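Local coordinates for protein rhodopsin (Rubrobacter xylanophilus, PDB 6KFQ) that binds retinal within a seven-helix membrane bundle and works as a light-driven proton pump, at residues Asn26-Phe35 with Leu216-Gly227; Val141-Phe150 with Phe164-Trp175. All coordinates share one frame; numbering follows the deposited sequence.

Overall arrangement
Both contacts belong to one seven-helix retinal-binding bundle, and their centres lie about 20 Å apart. Contact 1 brings the turn before helix 32-53 against the end of helix 194-218 and the short helix 220-228. Contact 2 pairs helix 124-153 with helix 158-184, neighbours in sequence. Along the chain contact 2 is nested inside the loop closed by contact 1. The two also meet directly, where Leu216 CB touches Leu167 CD1 at 3.7 Å, since helices 158-184 and 194-218 are adjacent. Contact 1 thus joins the start of the second helix, 32-53, to the end of the seventh, 194-218, while contact 2 runs from a bundle end to the retinal pocket.

Contact 1: Asn26-Phe35 with Leu216-Gly227; sequences NAPEGTRYFF and LLSSRQALSDIG. With SO4 (sulfate ion), chain T.
The turn leading into helix 32-53 meets the end of helix 194-218 and the short helix 220-228 at one end of the seven-helix bundle. Arg220 closes on Asn26 O with two nitrogens, NH1 at 2.6 Å and NH2 at 2.7 Å. Both bonds lie near the guanidinium plane but are bent, about 137° at the hydrogen. NH2 is nearly in line with the C=O bond, while NH1 comes from above the carbonyl plane. A bend at chi3 (52°) turns the guanidinium back to this carbonyl. Pro28 covers one face and Asn26 ND2 the other. With an alanine in place of Arg220, Asn26 O would probably lose both donors and a gap would open beside Pro28. Deeper in, Leu223 forks between two rings: CD1 is 3.5 Å from Phe35 CE2, and CD2 is 3.8 Å from Phe34 CD2. Leu217 CD2 sits over the centre of the Phe35 ring, a CH-pi contact, and Ala27 CB lies on the opposite face. Gly227 CA approaches Glu29 O at 3.3 Å in a CA-H...O contact, close because Gly227 has no side chain. The two-nitrogen grip of Arg220 on a backbone carbonyl thus closes the outer side, and apolar packing the inner.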
loop_
_atom_site.group_PDB
_atom_site.type_symbol
_atom_site.label_atom_id
_atom_site.label_comp_id
_atom_site.label_asym_id
_atom_site.label_seq_id
_atom_site.Cartn_x
_atom_site.Cartn_y
_atom_site.Cartn_z
ATOM N N ASN A 26 -18.474 -14.861 -5.941
ATOM C CA ASN A 26 -19.384 -14.269 -6.917
ATOM C C ASN A 26 -18.638 -13.297 -7.832
ATOM O O ASN A 26 -19.228 -12.356 -8.366
ATOM C CB ASN A 26 -20.554 -13.573 -6.218
ATOM C CG ASN A 26 -21.707 -13.252 -7.165
ATOM O OD1 ASN A 26 -21.892 -13.913 -8.190
ATOM N ND2 ASN A 26 -22.482 -12.227 -6.825
ATOM N N ALA A 27 -17.339 -13.517 -8.018
ATOM C CA ALA A 27 -16.543 -12.639 -8.869
ATOM C C ALA A 27 -16.982 -12.772 -10.323
ATOM O O ALA A 27 -17.269 -13.879 -10.784
ATOM C CB ALA A 27 -15.059 -12.980 -8.756
ATOM N N PRO A 28 -17.054 -11.673 -11.072
ATOM C CA PRO A 28 -17.285 -11.798 -12.515
ATOM C C PRO A 28 -16.206 -12.666 -13.144
ATOM O O PRO A 28 -15.069 -12.720 -12.670
ATOM C CB PRO A 28 -17.218 -10.353 -13.013
ATOM C CG PRO A 28 -17.625 -9.544 -11.819
ATOM C CD PRO A 28 -17.059 -10.268 -10.630
ATOM N N GLU A 29 -16.572 -13.376 -14.203
ATOM C CA GLU A 29 -15.627 -14.323 -14.770
ATOM C C GLU A 29 -14.476 -13.585 -15.441
ATOM O O GLU A 29 -14.626 -12.463 -15.934
ATOM C CB GLU A 29 -16.317 -15.261 -15.755
ATOM C CG GLU A 29 -16.528 -14.710 -17.139
ATOM C CD GLU A 29 -17.085 -15.765 -18.053
ATOM O OE1 GLU A 29 -16.830 -15.698 -19.276
ATOM O OE2 GLU A 29 -17.767 -16.674 -17.535
ATOM N N GLY A 30 -13.308 -14.220 -15.424
ATOM C CA GLY A 30 -12.097 -13.574 -15.874
ATOM C C GLY A 30 -11.574 -12.481 -14.969
ATOM O O GLY A 30 -10.618 -11.798 -15.344
ATOM N N THR A 31 -12.166 -12.287 -13.787
ATOM C CA THR A 31 -11.723 -11.237 -12.875
ATOM C C THR A 31 -11.278 -11.772 -11.522
ATOM O O THR A 31 -10.947 -10.976 -10.636
ATOM C CB THR A 31 -12.830 -10.205 -12.650
ATOM O OG1 THR A 31 -13.831 -10.765 -11.788
ATOM C CG2 THR A 31 -13.461 -9.826 -13.953
ATOM N N ARG A 32 -11.262 -13.094 -11.336
ATOM C CA ARG A 32 -10.987 -13.645 -10.012
ATOM C C ARG A 32 -9.600 -13.252 -9.512
ATOM O O ARG A 32 -9.376 -13.202 -8.296
ATOM C CB ARG A 32 -11.154 -15.169 -10.032
ATOM C CG ARG A 32 -9.893 -15.966 -9.737
ATOM C CD ARG A 32 -10.158 -17.465 -9.841
ATOM N NE ARG A 32 -9.059 -18.258 -9.295
ATOM N N TYR A 33 -8.668 -12.938 -10.420
ATOM C CA TYR A 33 -7.323 -12.587 -9.973
ATOM C C TYR A 33 -7.304 -11.260 -9.223
ATOM O O TYR A 33 -6.449 -11.063 -8.357
ATOM C CB TYR A 33 -6.343 -12.556 -11.151
ATOM C CG TYR A 33 -6.702 -11.594 -12.263
ATOM C CD1 TYR A 33 -6.181 -10.306 -12.297
ATOM C CD2 TYR A 33 -7.552 -11.983 -13.286
ATOM C CE1 TYR A 33 -6.512 -9.428 -13.316
ATOM C CE2 TYR A 33 -7.881 -11.122 -14.308
ATOM C CZ TYR A 33 -7.363 -9.849 -14.322
ATOM O OH TYR A 33 -7.714 -9.006 -15.349
ATOM N N PHE A 34 -8.234 -10.348 -9.524
ATOM C CA PHE A 34 -8.343 -9.122 -8.735
ATOM C C PHE A 34 -8.678 -9.440 -7.284
ATOM O O PHE A 34 -8.072 -8.895 -6.353
ATOM C CB PHE A 34 -9.409 -8.200 -9.327
ATOM C CG PHE A 34 -8.949 -7.415 -10.519
ATOM C CD1 PHE A 34 -7.996 -6.422 -10.384
ATOM C CD2 PHE A 34 -9.492 -7.652 -11.774
ATOM C CE1 PHE A 34 -7.575 -5.686 -11.487
ATOM C CE2 PHE A 34 -9.077 -6.920 -12.880
ATOM C CZ PHE A 34 -8.117 -5.936 -12.734
ATOM N N PHE A 35 -9.657 -10.321 -7.075
ATOM C CA PHE A 35 -10.062 -10.679 -5.721
ATOM C C PHE A 35 -8.930 -11.375 -4.977
ATOM O O PHE A 35 -8.743 -11.160 -3.772
ATOM C CB PHE A 35 -11.317 -11.564 -5.775
ATOM C CG PHE A 35 -12.523 -10.856 -6.327
ATOM C CD1 PHE A 35 -13.503 -10.373 -5.481
ATOM C CD2 PHE A 35 -12.648 -10.627 -7.692
ATOM C CE1 PHE A 35 -14.596 -9.697 -5.980
ATOM C CE2 PHE A 35 -13.736 -9.947 -8.199
ATOM C CZ PHE A 35 -14.714 -9.485 -7.347
ATOM N N LEU A 216 -12.603 -1.412 -5.102
ATOM C CA LEU A 216 -12.228 -2.187 -6.282
ATOM C C LEU A 216 -13.169 -3.371 -6.487
ATOM O O LEU A 216 -13.783 -3.528 -7.552
ATOM C CB LEU A 216 -10.781 -2.672 -6.147
ATOM C CG LEU A 216 -10.326 -3.593 -7.284
ATOM C CD1 LEU A 216 -10.440 -2.883 -8.618
ATOM C CD2 LEU A 216 -8.900 -4.083 -7.049
ATOM N N LEU A 217 -13.286 -4.222 -5.471
ATOM C CA LEU A 217 -13.989 -5.491 -5.631
ATOM C C LEU A 217 -15.503 -5.333 -5.664
ATOM O O LEU A 217 -16.194 -6.266 -6.082
ATOM C CB LEU A 217 -13.584 -6.456 -4.515
ATOM C CG LEU A 217 -12.080 -6.733 -4.483
ATOM C CD1 LEU A 217 -11.743 -7.840 -3.492
ATOM C CD2 LEU A 217 -11.565 -7.076 -5.873
ATOM N N SER A 218 -16.033 -4.183 -5.253
ATOM C CA SER A 218 -17.456 -3.908 -5.408
ATOM C C SER A 218 -17.808 -3.339 -6.781
ATOM O O SER A 218 -18.999 -3.241 -7.106
ATOM C CB SER A 218 -17.927 -2.940 -4.321
ATOM O OG SER A 218 -17.652 -3.459 -3.033
ATOM N N SER A 219 -16.811 -2.958 -7.586
ATOM C CA SER A 219 -17.041 -2.396 -8.921
ATOM C C SER A 219 -17.222 -3.532 -9.929
ATOM O O SER A 219 -16.411 -3.752 -10.834
ATOM C CB SER A 219 -15.891 -1.485 -9.332
ATOM O OG SER A 219 -15.733 -0.400 -8.443
ATOM N N ARG A 220 -18.343 -4.240 -9.776
ATOM C CA ARG A 220 -18.572 -5.452 -10.553
ATOM C C ARG A 220 -18.733 -5.161 -12.037
ATOM O O ARG A 220 -18.320 -5.974 -12.871
ATOM C CB ARG A 220 -19.805 -6.190 -10.023
ATOM C CG ARG A 220 -19.712 -6.539 -8.543
ATOM C CD ARG A 220 -20.935 -7.330 -8.082
ATOM N NE ARG A 220 -21.160 -8.484 -8.946
ATOM C CZ ARG A 220 -20.471 -9.619 -8.873
ATOM N NH1 ARG A 220 -19.520 -9.768 -7.963
ATOM N NH2 ARG A 220 -20.741 -10.612 -9.712
ATOM N N GLN A 221 -19.331 -4.021 -12.389
ATOM C CA GLN A 221 -19.462 -3.664 -13.799
ATOM C C GLN A 221 -18.097 -3.492 -14.440
ATOM O O GLN A 221 -17.836 -4.013 -15.531
ATOM C CB GLN A 221 -20.277 -2.383 -13.949
ATOM C CG GLN A 221 -20.283 -1.829 -15.366
ATOM C CD GLN A 221 -20.814 -0.413 -15.430
ATOM O OE1 GLN A 221 -21.085 0.205 -14.400
ATOM N NE2 GLN A 221 -20.960 0.113 -16.642
ATOM N N ALA A 222 -17.210 -2.754 -13.772
ATOM C CA ALA A 222 -15.856 -2.560 -14.282
ATOM C C ALA A 222 -15.126 -3.891 -14.404
ATOM O O ALA A 222 -14.506 -4.183 -15.433
ATOM C CB ALA A 222 -15.098 -1.606 -13.364
ATOM N N LEU A 223 -15.194 -4.714 -13.358
ATOM C CA LEU A 223 -14.561 -6.027 -13.396
ATOM C C LEU A 223 -15.082 -6.847 -14.572
ATOM O O LEU A 223 -14.302 -7.351 -15.388
ATOM C CB LEU A 223 -14.790 -6.753 -12.067
ATOM C CG LEU A 223 -14.140 -6.017 -10.886
ATOM C CD1 LEU A 223 -14.313 -6.785 -9.590
ATOM C CD2 LEU A 223 -12.671 -5.737 -11.167
ATOM N N SER A 224 -16.406 -6.938 -14.709
ATOM C CA SER A 224 -16.973 -7.719 -15.803
ATOM C C SER A 224 -16.567 -7.148 -17.154
ATOM O O SER A 224 -16.342 -7.902 -18.106
ATOM C CB SER A 224 -18.497 -7.785 -15.678
ATOM O OG SER A 224 -19.085 -6.508 -15.839
ATOM N N ASP A 225 -16.461 -5.817 -17.256
ATOM C CA ASP A 225 -15.929 -5.195 -18.467
ATOM C C ASP A 225 -14.558 -5.763 -18.808
ATOM O O ASP A 225 -14.281 -6.115 -19.961
ATOM C CB ASP A 225 -15.843 -3.676 -18.289
ATOM C CG ASP A 225 -17.168 -2.974 -18.526
ATOM O OD1 ASP A 225 -18.139 -3.640 -18.937
ATOM O OD2 ASP A 225 -17.231 -1.744 -18.307
ATOM N N ILE A 226 -13.686 -5.860 -17.803
ATOM C CA ILE A 226 -12.338 -6.379 -18.018
ATOM C C ILE A 226 -12.374 -7.882 -18.261
ATOM O O ILE A 226 -11.672 -8.400 -19.137
ATOM C CB ILE A 226 -11.439 -6.018 -16.819
ATOM C CG1 ILE A 226 -11.279 -4.502 -16.722
ATOM C CG2 ILE A 226 -10.071 -6.692 -16.933
ATOM C CD1 ILE A 226 -10.566 -4.045 -15.472
ATOM N N GLY A 227 -13.195 -8.605 -17.494
ATOM C CA GLY A 227 -13.266 -10.047 -17.663
ATOM C C GLY A 227 -13.790 -10.456 -19.025
ATOM O O GLY A 227 -13.332 -11.443 -19.606
HETATM S S SO4 T . -9.983 -15.741 -13.521
HETATM O O1 SO4 T . -9.131 -14.849 -12.739
HETATM O O2 SO4 T . -9.741 -17.127 -13.132
HETATM O O3 SO4 T . -11.386 -15.407 -13.287
HETATM O O4 SO4 T . -9.669 -15.580 -14.938
#

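Contact 2: Val141-Phe150 with Phe164-Trp175; sequences VLYLLVSRLF and FRTLAVLTIVLW. With MPG ([(Z)-octadec-9-enyl] (2R)-2,3-bis(oxidanyl)propanoate), chain C; MPG ([(Z)-octadec-9-enyl] (2R)-2,3-bis(oxidanyl)propanoate), chain F; RET (retinal), chain R; MPG ([(Z)-octadec-9-enyl] (2R)-2,3-bis(oxidanyl)propanoate), chain J.
Phe150 and Ile172 form the tight part of this contact, each a knob in a hole of the facing helix. The Phe150 ring sits among Phe164, Arg165, Ala168 and Ile172. Its CZ presses on Ala168 CB at 3.5 Å. Phe164 turns its edge to the Phe150 face, a T-shaped pair with planes at 78°. Phe164 CE2 stands over the ring centre, 3.8 Å from Phe150 CG. The Phe164 side chain leaves its helix with CG anti to the backbone N (chi1 172°). This sends the ring edge to the facing helix, where CZ also meets Leu149 CB at 3.6 Å. Ile172 fills the hole made by Leu142, Leu145, Val146 and Phe150. Its CG1 touches Leu145 CD2 at 3.7 Å, and its CD1 touches Val146 CG2.

The outer sides are looser. At the polar end no direct hydrogen bond joins the two segments. Instead a water donates to Phe150 O at 2.8 Å and accepts from Arg165 NE at 2.7 Å. On the lipid side the octadecenyl tail of a bound lipid (MPG) lies over the Phe150 face opposite Phe164, and it and two others run along Val146, Val169 and Val173. Towards the pocket the helices touch lightly, Val141 CG1 meeting the Trp175 ring. Retinal C20 lies over one face of that ring, 3.3 Å from Trp175 NE1.

The axes of the two segments run antiparallel at 159°, 11.4 Å apart at their closest. This is a knobs-into-holes pair of sequential transmembrane helices, as in the microbial rhodopsin fold, running from the water bridge to the retinal pocket with lipid tails alongside.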
loop_
_atom_site.group_PDB
_atom_site.type_symbol
_atom_site.label_atom_id
_atom_site.label_comp_id
_atom_site.label_asym_id
_atom_site.label_seq_id
_atom_site.Cartn_x
_atom_site.Cartn_y
_atom_site.Cartn_z
ATOM N N VAL A 141 7.180 6.935 -8.529
ATOM C CA VAL A 141 5.938 6.150 -8.537
ATOM C C VAL A 141 4.754 7.020 -8.933
ATOM O O VAL A 141 3.964 6.660 -9.811
ATOM C CB VAL A 141 5.701 5.496 -7.163
ATOM C CG1 VAL A 141 4.277 4.870 -7.092
ATOM C CG2 VAL A 141 6.790 4.484 -6.862
ATOM N N LEU A 142 4.584 8.155 -8.249
ATOM C CA LEU A 142 3.448 9.026 -8.541
ATOM C C LEU A 142 3.469 9.469 -9.992
ATOM O O LEU A 142 2.429 9.505 -10.662
ATOM C CB LEU A 142 3.477 10.244 -7.620
ATOM C CG LEU A 142 3.434 9.985 -6.123
ATOM C CD1 LEU A 142 3.673 11.292 -5.389
ATOM C CD2 LEU A 142 2.083 9.379 -5.720
ATOM N N TYR A 143 4.663 9.784 -10.495
ATOM C CA TYR A 143 4.809 10.261 -11.863
ATOM C C TYR A 143 4.416 9.194 -12.875
ATOM O O TYR A 143 3.738 9.489 -13.867
ATOM C CB TYR A 143 6.257 10.695 -12.100
ATOM C CG TYR A 143 6.500 11.294 -13.458
ATOM C CD1 TYR A 143 6.861 10.501 -14.544
ATOM C CD2 TYR A 143 6.370 12.656 -13.658
ATOM C CE1 TYR A 143 7.080 11.059 -15.799
ATOM C CE2 TYR A 143 6.585 13.217 -14.898
ATOM C CZ TYR A 143 6.932 12.416 -15.964
ATOM O OH TYR A 143 7.155 12.997 -17.194
ATOM N N LEU A 144 4.879 7.956 -12.678
ATOM C CA LEU A 144 4.490 6.906 -13.612
ATOM C C LEU A 144 2.993 6.670 -13.537
ATOM O O LEU A 144 2.329 6.469 -14.562
ATOM C CB LEU A 144 5.258 5.619 -13.314
ATOM C CG LEU A 144 6.743 5.726 -13.689
ATOM C CD1 LEU A 144 7.452 4.408 -13.438
ATOM C CD2 LEU A 144 6.886 6.134 -15.129
ATOM N N LEU A 145 2.441 6.733 -12.329
ATOM C CA LEU A 145 1.003 6.557 -12.165
ATOM C C LEU A 145 0.231 7.642 -12.907
ATOM O O LEU A 145 -0.749 7.357 -13.606
ATOM C CB LEU A 145 0.662 6.561 -10.673
ATOM C CG LEU A 145 -0.813 6.416 -10.297
ATOM C CD1 LEU A 145 -1.371 5.080 -10.768
ATOM C CD2 LEU A 145 -0.987 6.579 -8.792
ATOM N N VAL A 146 0.663 8.896 -12.775
ATOM C CA VAL A 146 -0.117 9.997 -13.323
ATOM C C VAL A 146 0.113 10.136 -14.823
ATOM O O VAL A 146 -0.836 10.330 -15.592
ATOM C CB VAL A 146 0.207 11.303 -12.574
ATOM C CG1 VAL A 146 -0.345 12.502 -13.325
ATOM C CG2 VAL A 146 -0.354 11.252 -11.160
ATOM N N SER A 147 1.366 10.028 -15.268
ATOM C CA SER A 147 1.676 10.298 -16.668
ATOM C C SER A 147 1.292 9.148 -17.591
ATOM O O SER A 147 0.996 9.379 -18.766
ATOM C CB SER A 147 3.167 10.603 -16.825
ATOM O OG SER A 147 3.939 9.455 -16.518
ATOM N N ARG A 148 1.303 7.913 -17.098
ATOM C CA ARG A 148 1.042 6.748 -17.937
ATOM C C ARG A 148 -0.310 6.104 -17.674
ATOM O O ARG A 148 -1.094 5.908 -18.608
ATOM C CB ARG A 148 2.149 5.708 -17.739
ATOM C CG ARG A 148 1.958 4.427 -18.528
ATOM C CD ARG A 148 2.117 4.658 -20.022
ATOM N NE ARG A 148 1.921 3.418 -20.760
ATOM C CZ ARG A 148 2.898 2.581 -21.078
ATOM N NH1 ARG A 148 4.151 2.861 -20.741
ATOM N NH2 ARG A 148 2.622 1.470 -21.744
ATOM N N LEU A 149 -0.616 5.762 -16.421
ATOM C CA LEU A 149 -1.799 4.937 -16.180
ATOM C C LEU A 149 -3.096 5.717 -16.336
ATOM O O LEU A 149 -4.103 5.140 -16.764
ATOM C CB LEU A 149 -1.726 4.286 -14.801
ATOM C CG LEU A 149 -0.694 3.169 -14.664
ATOM C CD1 LEU A 149 -0.818 2.490 -13.308
ATOM C CD2 LEU A 149 -0.839 2.167 -15.798
ATOM N N PHE A 150 -3.116 7.011 -15.994
ATOM C CA PHE A 150 -4.336 7.784 -16.223
ATOM C C PHE A 150 -4.664 7.844 -17.707
ATOM O O PHE A 150 -5.835 7.783 -18.098
ATOM C CB PHE A 150 -4.201 9.195 -15.649
ATOM C CG PHE A 150 -4.607 9.306 -14.202
ATOM C CD1 PHE A 150 -3.691 9.062 -13.194
ATOM C CD2 PHE A 150 -5.911 9.651 -13.854
ATOM C CE1 PHE A 150 -4.056 9.159 -11.855
ATOM C CE2 PHE A 150 -6.285 9.754 -12.518
ATOM C CZ PHE A 150 -5.354 9.509 -11.517
ATOM N N PHE A 164 -10.816 3.191 -11.817
ATOM C CA PHE A 164 -9.396 3.505 -11.799
ATOM C C PHE A 164 -9.157 4.895 -11.224
ATOM O O PHE A 164 -8.318 5.081 -10.337
ATOM C CB PHE A 164 -8.774 3.432 -13.190
ATOM C CG PHE A 164 -7.364 3.949 -13.183
ATOM C CD1 PHE A 164 -6.327 3.131 -12.765
ATOM C CD2 PHE A 164 -7.090 5.280 -13.472
ATOM C CE1 PHE A 164 -5.018 3.613 -12.693
ATOM C CE2 PHE A 164 -5.791 5.765 -13.399
ATOM C CZ PHE A 164 -4.757 4.928 -13.002
ATOM N N ARG A 165 -9.872 5.889 -11.746
ATOM C CA ARG A 165 -9.653 7.259 -11.298
ATOM C C ARG A 165 -9.927 7.397 -9.809
ATOM O O ARG A 165 -9.179 8.073 -9.093
ATOM C CB ARG A 165 -10.525 8.209 -12.116
ATOM C CG ARG A 165 -10.002 8.391 -13.533
ATOM C CD ARG A 165 -11.064 8.935 -14.468
ATOM N NE ARG A 165 -10.607 8.905 -15.854
ATOM C CZ ARG A 165 -11.413 8.951 -16.909
ATOM N NH1 ARG A 165 -12.726 9.022 -16.735
ATOM N NH2 ARG A 165 -10.908 8.918 -18.135
ATOM N N THR A 166 -10.980 6.740 -9.323
ATOM C CA THR A 166 -11.288 6.784 -7.899
ATOM C C THR A 166 -10.167 6.167 -7.073
ATOM O O THR A 166 -9.712 6.759 -6.089
ATOM C CB THR A 166 -12.613 6.074 -7.631
ATOM O OG1 THR A 166 -13.663 6.803 -8.267
ATOM C CG2 THR A 166 -12.875 5.998 -6.131
ATOM N N LEU A 167 -9.713 4.968 -7.455
ATOM C CA LEU A 167 -8.668 4.307 -6.681
ATOM C C LEU A 167 -7.339 5.040 -6.798
ATOM O O LEU A 167 -6.556 5.079 -5.840
ATOM C CB LEU A 167 -8.518 2.862 -7.139
ATOM C CG LEU A 167 -9.723 1.957 -6.865
ATOM C CD1 LEU A 167 -9.418 0.559 -7.358
ATOM C CD2 LEU A 167 -10.080 1.953 -5.387
ATOM N N ALA A 168 -7.050 5.598 -7.972
ATOM C CA ALA A 168 -5.764 6.261 -8.158
ATOM C C ALA A 168 -5.684 7.546 -7.342
ATOM O O ALA A 168 -4.644 7.842 -6.748
ATOM C CB ALA A 168 -5.519 6.538 -9.645
ATOM N N VAL A 169 -6.763 8.330 -7.319
ATOM C CA VAL A 169 -6.786 9.530 -6.486
ATOM C C VAL A 169 -6.714 9.149 -5.020
ATOM O O VAL A 169 -5.967 9.757 -4.242
ATOM C CB VAL A 169 -8.038 10.376 -6.789
ATOM C CG1 VAL A 169 -8.152 11.519 -5.816
ATOM C CG2 VAL A 169 -7.973 10.916 -8.194
ATOM N N LEU A 170 -7.480 8.130 -4.617
ATOM C CA LEU A 170 -7.403 7.654 -3.239
ATOM C C LEU A 170 -5.982 7.255 -2.872
ATOM O O LEU A 170 -5.484 7.576 -1.786
ATOM C CB LEU A 170 -8.344 6.464 -3.053
ATOM C CG LEU A 170 -8.268 5.808 -1.676
ATOM C CD1 LEU A 170 -8.779 6.765 -0.604
ATOM C CD2 LEU A 170 -9.079 4.519 -1.649
ATOM N N THR A 171 -5.333 6.510 -3.759
ATOM C CA THR A 171 -3.955 6.087 -3.547
ATOM C C THR A 171 -3.023 7.285 -3.407
ATOM O O THR A 171 -2.241 7.366 -2.456
ATOM C CB THR A 171 -3.538 5.174 -4.707
ATOM O OG1 THR A 171 -4.283 3.937 -4.629
ATOM C CG2 THR A 171 -2.049 4.874 -4.701
ATOM N N ILE A 172 -3.088 8.229 -4.344
ATOM C CA ILE A 172 -2.164 9.362 -4.295
ATOM C C ILE A 172 -2.340 10.147 -2.998
ATOM O O ILE A 172 -1.362 10.485 -2.316
ATOM C CB ILE A 172 -2.352 10.251 -5.533
ATOM C CG1 ILE A 172 -1.929 9.507 -6.806
ATOM C CG2 ILE A 172 -1.538 11.539 -5.416
ATOM C CD1 ILE A 172 -2.306 10.260 -8.059
ATOM N N VAL A 173 -3.592 10.415 -2.612
ATOM C CA VAL A 173 -3.844 11.183 -1.392
ATOM C C VAL A 173 -3.307 10.447 -0.174
ATOM O O VAL A 173 -2.602 11.025 0.663
ATOM C CB VAL A 173 -5.345 11.488 -1.247
ATOM C CG1 VAL A 173 -5.627 12.078 0.114
ATOM C CG2 VAL A 173 -5.792 12.447 -2.357
ATOM N N LEU A 174 -3.650 9.167 -0.041
ATOM C CA LEU A 174 -3.262 8.428 1.157
ATOM C C LEU A 174 -1.760 8.184 1.194
ATOM O O LEU A 174 -1.133 8.321 2.249
ATOM C CB LEU A 174 -4.023 7.098 1.228
ATOM C CG LEU A 174 -5.527 7.175 1.508
ATOM C CD1 LEU A 174 -6.104 5.775 1.508
ATOM C CD2 LEU A 174 -5.814 7.853 2.839
ATOM N N TRP A 175 -1.158 7.833 0.052
ATOM C CA TRP A 175 0.259 7.489 0.087
ATOM C C TRP A 175 1.116 8.695 0.432
ATOM O O TRP A 175 2.155 8.547 1.071
ATOM C CB TRP A 175 0.714 6.889 -1.241
ATOM C CG TRP A 175 0.216 5.481 -1.509
ATOM C CD1 TRP A 175 -0.982 4.941 -1.119
ATOM C CD2 TRP A 175 0.908 4.444 -2.227
ATOM N NE1 TRP A 175 -1.078 3.634 -1.556
ATOM C CE2 TRP A 175 0.063 3.311 -2.247
ATOM C CE3 TRP A 175 2.154 4.368 -2.861
ATOM C CZ2 TRP A 175 0.431 2.115 -2.868
ATOM C CZ3 TRP A 175 2.519 3.187 -3.477
ATOM C CH2 TRP A 175 1.665 2.074 -3.476
HETATM C C2 MPG C . 2.433 14.343 -15.798
HETATM C C3 MPG C . 3.324 14.935 -14.729
HETATM C C4 MPG C . 3.027 14.405 -13.346
HETATM C C5 MPG C . 3.993 14.856 -12.272
HETATM C C6 MPG C . 3.870 14.080 -10.979
HETATM C C7 MPG C . 4.947 14.383 -9.945
HETATM C C8 MPG C . 4.775 15.684 -9.223
HETATM C C9 MPG C . 5.932 16.008 -8.331
HETATM C C10 MPG C . 5.945 16.105 -7.029
HETATM C C11 MPG C . 4.830 15.833 -6.069
HETATM C C12 MPG C . 5.159 14.731 -5.110
HETATM C C13 MPG C . 4.669 14.952 -3.689
HETATM C C14 MPG C . 5.356 14.073 -2.677
HETATM C C15 MPG C . 5.263 14.567 -1.257
HETATM C C16 MPG C . 6.297 13.972 -0.334
HETATM C C17 MPG C . 6.307 14.553 1.056
HETATM C C18 MPG C . 7.449 14.063 1.914
HETATM C C4 MPG F . -4.187 13.294 -12.737
HETATM C C5 MPG F . -5.038 13.364 -11.491
HETATM C C6 MPG F . -4.260 13.627 -10.224
HETATM C C7 MPG F . -5.102 13.643 -8.954
HETATM C C8 MPG F . -4.337 14.046 -7.731
HETATM C C9 MPG F . -5.138 14.019 -6.465
HETATM C C10 MPG F . -4.697 14.481 -5.322
HETATM C C11 MPG F . -3.351 15.116 -5.156
HETATM C C12 MPG F . -3.162 15.819 -3.848
HETATM C C13 MPG F . -2.983 14.916 -2.639
HETATM C C14 MPG F . -2.804 15.686 -1.352
HETATM C C15 MPG F . -2.447 14.862 -0.137
HETATM C C16 MPG F . -2.287 15.695 1.111
HETATM C C17 MPG F . -1.763 14.996 2.337
HETATM C C18 MPG F . -1.584 15.920 3.520
HETATM C C1 RET R . 8.260 6.108 3.798
HETATM C C2 RET R . 9.432 6.869 4.435
HETATM C C3 RET R . 10.437 7.433 3.454
HETATM C C4 RET R . 9.766 8.328 2.431
HETATM C C5 RET R . 8.452 7.789 1.909
HETATM C C6 RET R . 7.818 6.739 2.461
HETATM C C7 RET R . 6.554 6.288 1.898
HETATM C C8 RET R . 5.796 5.194 2.184
HETATM C C9 RET R . 4.535 4.777 1.613
HETATM C C10 RET R . 3.873 3.758 2.190
HETATM C C11 RET R . 2.621 3.183 1.790
HETATM C C12 RET R . 2.111 2.148 2.449
HETATM C C13 RET R . 0.880 1.451 2.160
HETATM C C14 RET R . 0.581 0.339 2.874
HETATM C C15 RET R . -0.561 -0.518 2.728
HETATM C C16 RET R . 8.714 4.657 3.589
HETATM C C17 RET R . 7.142 6.135 4.857
HETATM C C18 RET R . 8.045 8.432 0.611
HETATM C C19 RET R . 4.007 5.516 0.416
HETATM C C20 RET R . 0.011 1.977 1.052
HETATM C C14 MPG J . -11.838 9.238 -2.975
HETATM C C15 MPG J . -10.812 10.319 -3.211
HETATM C C16 MPG J . -9.690 10.341 -2.202
HETATM C C17 MPG J . -10.119 10.570 -0.778
HETATM C C18 MPG J . -8.974 10.681 0.200
HETATM O O HOH W 1 -7.995 8.820 -16.615
#